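Local structure of auracyanin-A (Chloroflexus aurantiacus, 2AAN) at residues 47-52 and 99-104. The protein binds a single copper ion and probably serves as a soluble electron acceptor for the membrane-bound alternative complex III. Sequence-based numbering, arbitrary orientation.
Sequences IRFKNN and PLANGN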
ATOM      1  N   ILE A  47       7.420  -4.617  -4.519  1.00 14.31           N
ATOM      2  CA  ILE A  47       7.480  -3.459  -3.626  1.00 11.50           C
ATOM      3  C   ILE A  47       8.198  -3.876  -2.351  1.00 12.53           C
ATOM      4  O   ILE A  47       7.828  -4.855  -1.700  1.00 19.22           O
ATOM      5  CB  ILE A  47       6.058  -2.915  -3.305  1.00 17.46           C
ATOM      6  CG1 ILE A  47       5.373  -2.406  -4.582  1.00 20.27           C
ATOM      7  CG2 ILE A  47       6.139  -1.859  -2.200  1.00 24.69           C
ATOM      8  CD1 ILE A  47       5.854  -1.102  -5.061  1.00 21.81           C
ATOM      9  N   ARG A  48       9.290  -3.199  -2.080  1.00 14.15           N
ATOM     10  CA  ARG A  48      10.034  -3.377  -0.865  1.00 18.05           C
ATOM     11  C   ARG A  48       9.774  -2.139  -0.010  1.00 19.34           C
ATOM     12  O   ARG A  48      10.298  -1.064  -0.261  1.00 14.74           O
ATOM     13  CB  ARG A  48      11.510  -3.548  -1.189  1.00 18.84           C
ATOM     14  CG  ARG A  48      12.393  -3.842   0.021  1.00 24.43           C
ATOM     15  CD  ARG A  48      13.831  -4.147  -0.404  1.00 34.34           C
ATOM     16  NE  ARG A  48      14.731  -4.203   0.746  1.00 43.97           N
ATOM     17  CZ  ARG A  48      14.893  -5.262   1.545  1.00 52.87           C
ATOM     18  NH1 ARG A  48      14.225  -6.402   1.337  1.00 53.03           N
ATOM     19  NH2 ARG A  48      15.739  -5.180   2.572  1.00 54.25           N
ATOM     20  N   PHE A  49       8.916  -2.306   0.982  1.00 13.82           N
ATOM     21  CA  PHE A  49       8.441  -1.224   1.802  1.00 15.58           C
ATOM     22  C   PHE A  49       9.195  -1.217   3.096  1.00 16.65           C
ATOM     23  O   PHE A  49       9.174  -2.178   3.841  1.00 17.13           O
ATOM     24  CB  PHE A  49       6.958  -1.408   2.045  1.00 16.98           C
ATOM     25  CG  PHE A  49       6.351  -0.392   2.943  1.00 10.52           C
ATOM     26  CD1 PHE A  49       6.522   0.947   2.725  1.00 12.68           C
ATOM     27  CD2 PHE A  49       5.577  -0.790   4.028  1.00 25.43           C
ATOM     28  CE1 PHE A  49       5.920   1.901   3.533  1.00 16.53           C
ATOM     29  CE2 PHE A  49       4.994   0.158   4.858  1.00 30.50           C
ATOM     30  CZ  PHE A  49       5.198   1.529   4.608  1.00 22.18           C
ATOM     31  N   LYS A  50       9.893  -0.123   3.319  1.00 12.32           N
ATOM     32  CA  LYS A  50      10.723   0.039   4.480  1.00 16.69           C
ATOM     33  C   LYS A  50      10.022   0.978   5.449  1.00 20.28           C
ATOM     34  O   LYS A  50       9.762   2.160   5.146  1.00 15.25           O
ATOM     35  CB  LYS A  50      12.064   0.629   4.084  1.00 19.66           C
ATOM     36  CG  LYS A  50      13.074   0.689   5.221  1.00 25.98           C
ATOM     37  CD  LYS A  50      14.361   1.366   4.720  1.00 30.29           C
ATOM     38  CE  LYS A  50      15.511   1.259   5.734  1.00 39.49           C
ATOM     39  NZ  LYS A  50      15.060   1.448   7.145  1.00 48.00           N
ATOM     40  N   ASN A  51       9.703   0.452   6.618  1.00 19.56           N
ATOM     41  CA  ASN A  51       9.170   1.290   7.679  1.00 14.56           C
ATOM     42  C   ASN A  51      10.294   2.055   8.331  1.00 15.71           C
ATOM     43  O   ASN A  51      11.101   1.489   9.052  1.00 18.77           O
ATOM     44  CB  ASN A  51       8.417   0.446   8.726  1.00 16.62           C
ATOM     45  CG  ASN A  51       7.613   1.293   9.659  1.00 14.02           C
ATOM     46  OD1 ASN A  51       7.734   2.526   9.636  1.00 13.47           O
ATOM     47  ND2 ASN A  51       6.760   0.671  10.455  1.00 16.63           N
ATOM     48  N   ASN A  52      10.335   3.358   8.104  1.00 15.97           N
ATOM     49  CA  ASN A  52      11.377   4.216   8.674  1.00 13.20           C
ATOM     50  C   ASN A  52      11.004   4.815  10.020  1.00 23.22           C
ATOM     51  O   ASN A  52      11.676   5.711  10.510  1.00 18.20           O
ATOM     52  CB  ASN A  52      11.699   5.326   7.669  1.00 17.27           C
ATOM     53  CG  ASN A  52      12.384   4.784   6.442  1.00 18.88           C
ATOM     54  OD1 ASN A  52      13.412   4.134   6.564  1.00 18.90           O
ATOM     55  ND2 ASN A  52      11.824   5.034   5.254  1.00 18.22           N
ATOM     56  N   PRO A  99       2.674  -7.273   3.516  1.00 19.94           N
ATOM     57  CA  PRO A  99       2.519  -7.645   4.897  1.00 17.12           C
ATOM     58  C   PRO A  99       2.517  -6.370   5.750  1.00 21.59           C
ATOM     59  O   PRO A  99       2.968  -5.317   5.297  1.00 19.91           O
ATOM     60  CB  PRO A  99       3.789  -8.462   5.162  1.00 17.69           C
ATOM     61  CG  PRO A  99       4.186  -8.961   3.866  1.00 20.31           C
ATOM     62  CD  PRO A  99       3.867  -7.873   2.922  1.00 16.26           C
ATOM     63  N   LEU A 100       2.040  -6.482   6.983  1.00 15.37           N
ATOM     64  CA  LEU A 100       2.051  -5.397   7.920  1.00 16.13           C
ATOM     65  C   LEU A 100       3.445  -5.170   8.437  1.00 18.03           C
ATOM     66  O   LEU A 100       4.072  -6.078   8.941  1.00 16.87           O
ATOM     67  CB  LEU A 100       1.137  -5.729   9.076  1.00 19.96           C
ATOM     68  CG  LEU A 100       0.752  -4.667  10.096  1.00 19.95           C
ATOM     69  CD1 LEU A 100       0.141  -3.442   9.480  1.00 20.03           C
ATOM     70  CD2 LEU A 100      -0.254  -5.273  11.034  1.00 18.16           C
ATOM     71  N   ALA A 101       3.934  -3.944   8.348  1.00 12.54           N
ATOM     72  CA  ALA A 101       5.301  -3.689   8.766  1.00 19.66           C
ATOM     73  C   ALA A 101       5.311  -3.022  10.134  1.00 20.50           C
ATOM     74  O   ALA A 101       4.753  -1.958  10.324  1.00 15.25           O
ATOM     75  CB  ALA A 101       6.017  -2.888   7.759  1.00 22.60           C
ATOM     76  N   ASN A 102       5.944  -3.683  11.097  1.00 15.13           N
ATOM     77  CA  ASN A 102       6.165  -3.111  12.415  1.00 16.61           C
ATOM     78  C   ASN A 102       7.315  -2.147  12.400  1.00 18.94           C
ATOM     79  O   ASN A 102       7.958  -1.946  11.362  1.00 20.78           O
ATOM     80  CB  ASN A 102       6.382  -4.235  13.430  1.00 25.92           C
ATOM     81  CG  ASN A 102       5.111  -5.040  13.658  1.00 32.58           C
ATOM     82  OD1 ASN A 102       4.003  -4.511  13.559  1.00 27.43           O
ATOM     83  ND2 ASN A 102       5.262  -6.302  13.960  1.00 34.92           N
ATOM     84  N   GLY A 103       7.575  -1.529  13.549  1.00 19.51           N
ATOM     85  CA  GLY A 103       8.671  -0.560  13.678  1.00 17.88           C
ATOM     86  C   GLY A 103       9.995  -1.031  13.078  1.00 23.19           C
ATOM     87  O   GLY A 103      10.433  -2.148  13.338  1.00 19.82           O
ATOM     88  N   ASN A 104      10.603  -0.185  12.243  1.00 18.92           N
ATOM     89  CA  ASN A 104      11.888  -0.451  11.599  1.00 23.47           C
ATOM     90  C   ASN A 104      11.931  -1.699  10.711  1.00 21.51           C
ATOM     91  O   ASN A 104      12.988  -2.129  10.328  1.00 22.15           O
ATOM     92  CB  ASN A 104      13.010  -0.475  12.633  1.00 27.17           C
ATOM     93  CG  ASN A 104      13.165   0.853  13.352  1.00 27.84           C
ATOM     94  OD1 ASN A 104      13.211   0.907  14.575  1.00 33.31           O
ATOM     95  ND2 ASN A 104      13.239   1.929  12.589  1.00 20.46           N
TER
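Asn51, just past the end of strand 44-50, reaches with its side chain to the backbone of segment 99-104, in the loop between strands 94-97 and 106-112. Its CB points toward that segment and lies 3.6 Å from Asn102 O and 4.2 Å from the methyl CB of Ala101. CG anti to the backbone N (chi1 -168°) carries the amide across to this backbone, with Asn51 CG 3.7 Å from Asn102 O. At the tip, Asn51 ND2 faces two successive carbonyls, Asn102 O at 3.0 Å and Ala101 O at 3.3 Å. They flank the N-H directed away from OD1 and share it as a weak three-centre bond, hence the similarly bent N-H...O angles of 132° and 133°. A stronger bond of the same nitrogen goes to Gln56 O outside both segments, presumably through the other N-H. The backbone adds a CA-H...O contact, Asn104 CA lying 3.3 Å from Asn51 O. Two residues earlier, on the strand, the Phe49 ring meets the Ala101 methyl obliquely, CD2 to CB 4.3 Å, a purely apolar touch.

Phe49 and Asn51 also touch the copper ligand His58, and Phe49 lies near the ligand Met132, placing the contact in the second shell of the cupredoxin copper site. Asn51 OD1 accepts from Ser53 N while ND2 faces carbonyl oxygens, so a flipped amide would set oxygen against oxygen; thus oriented, it links segment 99-104 to the chain leading to His58, consistent with positioning that ligand.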